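Local coordinates for protein alginate lyase, family PL7 (Zobellia galactanivorans, PDB 4BE3) that acts as an exolytic alginate lyase, probably cleaving mannuronate-containing chains of the polysaccharide by beta-elimination, at residues A[284-287]-A[288-291]; A[25-28]-A[29-32]. All blocks are in the same frame, centred on the assembly; numbering follows the deposited sequence.

Contact 1: residues A[284-287]-A[288-291]; sequences GDIA and KQYA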
ATOM      1  N   GLY A 284     -27.352 -15.002 -23.787  1.00 40.41           N
ATOM      2  CA  GLY A 284     -26.103 -14.299 -23.765  1.00 40.46           C
ATOM      3  C   GLY A 284     -26.044 -13.094 -24.702  1.00 39.51           C
ATOM      4  O   GLY A 284     -24.994 -12.414 -24.768  1.00 35.91           O
ATOM      5  N   ASP A 285     -27.146 -12.775 -25.361  1.00 37.14           N
ATOM      6  CA  ASP A 285     -27.089 -11.696 -26.341  1.00 39.55           C
ATOM      7  C   ASP A 285     -27.185 -10.385 -25.606  1.00 36.75           C
ATOM      8  O   ASP A 285     -28.227 -10.046 -25.039  1.00 33.98           O
ATOM      9  CB  ASP A 285     -28.301 -11.842 -27.274  1.00 42.63           C
ATOM     10  CG  ASP A 285     -28.338 -10.795 -28.385  1.00 44.87           C
ATOM     11  OD1 ASP A 285     -28.297  -9.573 -28.194  1.00 40.67           O
ATOM     12  OD2 ASP A 285     -28.584 -11.241 -29.516  1.00 52.07           O
ATOM     13  N   ILE A 286     -26.123  -9.606 -25.632  1.00 38.41           N
ATOM     14  CA  ILE A 286     -26.080  -8.423 -24.744  1.00 36.44           C
ATOM     15  C   ILE A 286     -27.115  -7.383 -25.192  1.00 38.81           C
ATOM     16  O   ILE A 286     -27.806  -6.797 -24.370  1.00 33.53           O
ATOM     17  CB  ILE A 286     -24.611  -7.834 -24.563  1.00 34.44           C
ATOM     18  CG1 ILE A 286     -23.652  -8.984 -24.022  1.00 37.15           C
ATOM     19  CG2 ILE A 286     -24.621  -6.416 -23.905  1.00 34.35           C
ATOM     20  CD1 ILE A 286     -22.144  -8.570 -23.694  1.00 38.54           C
ATOM     21  N   ALA A 287     -27.202  -7.081 -26.509  1.00 37.13           N
ATOM     22  CA  ALA A 287     -28.181  -6.122 -26.962  1.00 38.08           C
ATOM     23  C   ALA A 287     -29.611  -6.573 -26.597  1.00 35.03           C
ATOM     24  O   ALA A 287     -30.389  -5.731 -26.199  1.00 39.21           O
ATOM     25  CB  ALA A 287     -28.100  -5.941 -28.562  1.00 40.68           C
ATOM     26  N   LYS A 288     -29.966  -7.857 -26.682  1.00 34.70           N
ATOM     27  CA  LYS A 288     -31.346  -8.269 -26.315  1.00 34.27           C
ATOM     28  C   LYS A 288     -31.599  -8.138 -24.746  1.00 33.67           C
ATOM     29  O   LYS A 288     -32.635  -7.693 -24.308  1.00 33.00           O
ATOM     30  CB  LYS A 288     -31.637  -9.763 -26.711  1.00 36.29           C
ATOM     31  CG  LYS A 288     -31.868  -9.982 -28.184  1.00 48.76           C
ATOM     32  CD  LYS A 288     -32.336 -11.433 -28.358  1.00 52.41           C
ATOM     33  CE  LYS A 288     -32.216 -11.809 -29.861  1.00 71.09           C
ATOM     34  NZ  LYS A 288     -31.489 -13.100 -30.123  1.00 67.62           N
ATOM     35  N   GLN A 289     -30.575  -8.425 -23.959  1.00 31.91           N
ATOM     36  CA  GLN A 289     -30.688  -8.232 -22.497  1.00 27.78           C
ATOM     37  C   GLN A 289     -30.866  -6.723 -22.203  1.00 29.36           C
ATOM     38  O   GLN A 289     -31.694  -6.309 -21.423  1.00 30.09           O
ATOM     39  CB  GLN A 289     -29.377  -8.751 -21.844  1.00 29.43           C
ATOM     40  CG  GLN A 289     -29.390 -10.311 -21.865  1.00 29.26           C
ATOM     41  CD  GLN A 289     -28.078 -10.772 -21.291  1.00 32.74           C
ATOM     42  OE1 GLN A 289     -27.982 -10.856 -20.079  1.00 28.00           O
ATOM     43  NE2 GLN A 289     -27.065 -11.045 -22.117  1.00 28.08           N
ATOM     44  N   TYR A 290     -30.128  -5.889 -22.905  1.00 31.86           N
ATOM     45  CA  TYR A 290     -30.272  -4.470 -22.681  1.00 30.35           C
ATOM     46  C   TYR A 290     -31.629  -3.912 -23.053  1.00 33.68           C
ATOM     47  O   TYR A 290     -32.053  -2.895 -22.516  1.00 35.19           O
ATOM     48  CB  TYR A 290     -29.170  -3.627 -23.391  1.00 32.89           C
ATOM     49  CG  TYR A 290     -27.834  -3.618 -22.643  1.00 31.86           C
ATOM     50  CD1 TYR A 290     -27.679  -4.375 -21.484  1.00 30.90           C
ATOM     51  CD2 TYR A 290     -26.700  -3.033 -23.225  1.00 34.23           C
ATOM     52  CE1 TYR A 290     -26.378  -4.401 -20.809  1.00 28.85           C
ATOM     53  CE2 TYR A 290     -25.452  -3.041 -22.626  1.00 33.78           C
ATOM     54  CZ  TYR A 290     -25.298  -3.631 -21.386  1.00 30.84           C
ATOM     55  OH  TYR A 290     -24.033  -3.612 -20.819  1.00 29.50           O
ATOM     56  N   ALA A 291     -32.269  -4.525 -24.055  1.00 35.69           N
ATOM     57  CA  ALA A 291     -33.557  -4.066 -24.495  1.00 37.84           C
ATOM     58  C   ALA A 291     -34.664  -4.595 -23.640  1.00 38.18           C
ATOM     59  O   ALA A 291     -35.830  -4.138 -23.734  1.00 36.54           O
ATOM     60  CB  ALA A 291     -33.787  -4.517 -25.979  1.00 41.14           C
TER

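Contact 2: residues A[25-28]-A[29-32]; sequences EDLV and NYAK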
ATOM      1  N   GLU A  25      -6.063  -2.092 -18.887  1.00 31.92           N
ATOM      2  CA  GLU A  25      -5.261  -1.753 -17.710  1.00 34.35           C
ATOM      3  C   GLU A  25      -5.091  -0.233 -17.644  1.00 35.80           C
ATOM      4  O   GLU A  25      -4.878   0.335 -16.569  1.00 36.43           O
ATOM      5  CB  GLU A  25      -3.918  -2.489 -17.868  1.00 40.73           C
ATOM      6  CG  GLU A  25      -2.980  -2.316 -16.703  1.00 52.23           C
ATOM      7  CD  GLU A  25      -3.281  -3.315 -15.540  1.00 55.72           C
ATOM      8  OE1 GLU A  25      -3.942  -4.383 -15.810  1.00 55.91           O
ATOM      9  OE2 GLU A  25      -2.780  -3.040 -14.377  1.00 54.72           O
ATOM     10  N   ASP A  26      -5.028   0.422 -18.805  1.00 34.89           N
ATOM     11  CA  ASP A  26      -4.786   1.909 -18.875  0.50 34.77           C
ATOM     12  C   ASP A  26      -6.064   2.613 -19.172  1.00 33.17           C
ATOM     13  O   ASP A  26      -6.584   2.559 -20.292  1.00 36.09           O
ATOM     14  CB  ASP A  26      -3.790   2.400 -20.001  0.50 36.33           C
ATOM     15  CG  ASP A  26      -3.579   3.971 -19.986  0.50 36.83           C
ATOM     16  OD1 ASP A  26      -3.927   4.741 -18.993  0.50 35.82           O
ATOM     17  OD2 ASP A  26      -2.993   4.452 -21.006  0.50 39.17           O
ATOM     18  N   LEU A  27      -6.633   3.277 -18.166  1.00 31.95           N
ATOM     19  CA  LEU A  27      -8.063   3.731 -18.329  1.00 29.62           C
ATOM     20  C   LEU A  27      -8.153   5.162 -18.539  1.00 29.26           C
ATOM     21  O   LEU A  27      -9.205   5.766 -18.701  1.00 31.90           O
ATOM     22  CB  LEU A  27      -8.933   3.327 -17.019  1.00 26.45           C
ATOM     23  CG  LEU A  27      -9.053   1.818 -16.819  1.00 29.44           C
ATOM     24  CD1 LEU A  27      -9.867   1.658 -15.503  1.00 29.35           C
ATOM     25  CD2 LEU A  27      -9.700   1.185 -18.024  1.00 31.21           C
ATOM     26  N   VAL A  28      -6.967   5.803 -18.621  1.00 32.69           N
ATOM     27  CA  VAL A  28      -7.032   7.217 -19.020  1.00 30.13           C
ATOM     28  C   VAL A  28      -7.512   7.371 -20.455  1.00 36.11           C
ATOM     29  O   VAL A  28      -6.941   6.640 -21.435  1.00 33.57           O
ATOM     30  CB  VAL A  28      -5.665   7.939 -18.782  1.00 31.95           C
ATOM     31  CG1 VAL A  28      -5.720   9.351 -19.388  1.00 35.51           C
ATOM     32  CG2 VAL A  28      -5.414   8.109 -17.263  1.00 31.61           C
ATOM     33  N   ASN A  29      -8.492   8.284 -20.676  1.00 30.45           N
ATOM     34  CA  ASN A  29      -9.123   8.420 -21.993  1.00 32.25           C
ATOM     35  C   ASN A  29      -9.577   7.107 -22.581  1.00 38.51           C
ATOM     36  O   ASN A  29      -9.247   6.776 -23.746  1.00 36.62           O
ATOM     37  CB  ASN A  29      -8.183   9.133 -22.956  1.00 38.68           C
ATOM     38  CG  ASN A  29      -7.857  10.523 -22.452  1.00 38.50           C
ATOM     39  OD1 ASN A  29      -8.742  11.155 -21.815  1.00 39.83           O
ATOM     40  ND2 ASN A  29      -6.594  11.012 -22.660  1.00 44.13           N
ATOM     41  N   TYR A  30     -10.360   6.337 -21.794  1.00 31.17           N
ATOM     42  CA  TYR A  30     -10.896   5.064 -22.297  1.00 33.05           C
ATOM     43  C   TYR A  30     -12.332   5.006 -22.023  1.00 31.49           C
ATOM     44  O   TYR A  30     -12.719   5.341 -20.890  1.00 33.56           O
ATOM     45  CB  TYR A  30     -10.196   3.955 -21.601  1.00 32.95           C
ATOM     46  CG  TYR A  30     -10.780   2.603 -22.039  1.00 35.66           C
ATOM     47  CD1 TYR A  30     -10.446   2.060 -23.244  1.00 37.35           C
ATOM     48  CD2 TYR A  30     -11.738   1.935 -21.212  1.00 33.24           C
ATOM     49  CE1 TYR A  30     -10.971   0.818 -23.695  1.00 35.91           C
ATOM     50  CE2 TYR A  30     -12.210   0.699 -21.603  1.00 32.25           C
ATOM     51  CZ  TYR A  30     -11.839   0.160 -22.843  1.00 37.77           C
ATOM     52  OH  TYR A  30     -12.371  -1.036 -23.239  1.00 36.14           O
ATOM     53  N   ALA A  31     -13.140   4.616 -23.015  1.00 33.16           N
ATOM     54  CA  ALA A  31     -14.584   4.382 -22.728  1.00 30.57           C
ATOM     55  C   ALA A  31     -14.980   3.273 -23.656  1.00 34.09           C
ATOM     56  O   ALA A  31     -14.267   2.983 -24.661  1.00 32.03           O
ATOM     57  CB  ALA A  31     -15.451   5.650 -22.982  1.00 32.63           C
ATOM     58  N   LYS A  32     -16.132   2.635 -23.370  1.00 28.44           N
ATOM     59  CA  LYS A  32     -16.655   1.763 -24.353  1.00 32.98           C
ATOM     60  C   LYS A  32     -18.145   1.869 -24.209  1.00 35.12           C
ATOM     61  O   LYS A  32     -18.740   1.679 -23.095  1.00 33.51           O
ATOM     62  CB  LYS A  32     -16.172   0.334 -24.107  1.00 34.83           C
ATOM     63  CG  LYS A  32     -16.951  -0.522 -25.122  1.00 43.93           C
ATOM     64  CD  LYS A  32     -16.092  -1.372 -25.993  1.00 54.45           C
ATOM     65  CE  LYS A  32     -15.821  -2.720 -25.364  1.00 51.17           C
ATOM     66  NZ  LYS A  32     -15.877  -3.626 -26.551  1.00 46.19           N
TER
HETATM   67  O   HOH W   1     -11.553   6.980 -18.997  1.00 25.31           O

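Contact 1: residues A[284-287]-A[288-291]
Ile286 lays its CG2 methyl over one face of the Tyr290 ring, a CH-pi contact with CG2 3.8 Å from the ring centroid. The methyl is displaced toward the CE2 side of the rim. The two side chains run side by side, one helical turn apart. The Tyr290 OH is hydrogen-bonded to Asp34 O. Pro52 of strand 44-52 touches both residues, and the Lys50 side chain makes a cation-pi contact with the ring. Both residues belong to the short helix 286-291, and Asp285 is its N-cap. The Asp285 CG stands anti to the backbone N (chi1 -178°), which brings the carboxylate back toward the amide of Lys288. Asp285 OD1 accepts from Lys288 N at 2.8 Å, with the donor 44° out of the carboxylate plane. The side chains of Lys288 and Asp285 cross at about a right angle, with Lys288 CG against the carboxylate carbon. Lys288 bends at its end, and Lys288 NZ forms a salt bridge with Asp285 OD2 at a long 3.5 Å. On the buried side, Gln289 N donates to Asp285 O at 3.1 Å, and Gln289 NE2 adds a weak bond to the same Asp285 O at 3.3 Å. Gln289 NE2 also donates to Ser54 O.

Contact 2: residues A[25-28]-A[29-32]
Leu27 and Tyr30 meet through one methyl and one ring carbon, Leu27 CD2 to Tyr30 CD2 at 3.9 Å. They are the first and last residues of a beta turn, 27-30, in the loop between strands 23-24 and 36-41, with Val28 and Asn29 at its corners. Val28 is extended and Asn29 has positive phi and psi (49°/52°), so the turn is closest to type II, though distorted. Its closing bond is weak: Tyr30 N to Leu27 O measures 3.4 Å and is strongly bent, with an N-H...O angle of 122°. A water bridges the same two atoms. It donates to Leu27 O at 2.7 Å and accepts from Tyr30 N at 3.1 Å. The Tyr30 CB sits 3.6 Å from Leu27 O, beside the same carbonyl. At the outer corner, the side chains of Val28 and Asn29 point the same way, with Val28 CG1 3.8 Å from Asn29 ND2. Asn29 N turns instead to Ser5 OG. Further out, Leu27 is buried against Met11 and against Trp14 and Ile16 of strand 14-17. Tyr30 rests on Leu18 and Thr22. Asp26 has two conformers, so its own bond is doubtful as a constant feature. In one of them an Asx turn overlaps the start of the beta turn: Val28 N donates to Asp26 OD1 at 3.2 Å, from well above the carboxylate plane.

In the fold
Both contacts are local and lie at the surface: a capped helix start and a loop turn. Their centres are about 23 Å apart and their nearest atoms about 8 Å. Contact 2 lies in the loop leading to strand 36-41, and Asp34, whose carbonyl is a partner of Tyr290 in contact 1, lies near the end of that loop. Contact 1 packs on strand 44-52 of the seven-stranded sheet. Contact 2 leans on strand 14-17 of the other antiparallel sheet, which also carries the tartrate-pocket residue Leu17. The Leu27 side chain is about 11 Å from the bound meso-tartaric acid. His23, on the strand just before the loop, lines that pocket, but no residue of contact 2 does.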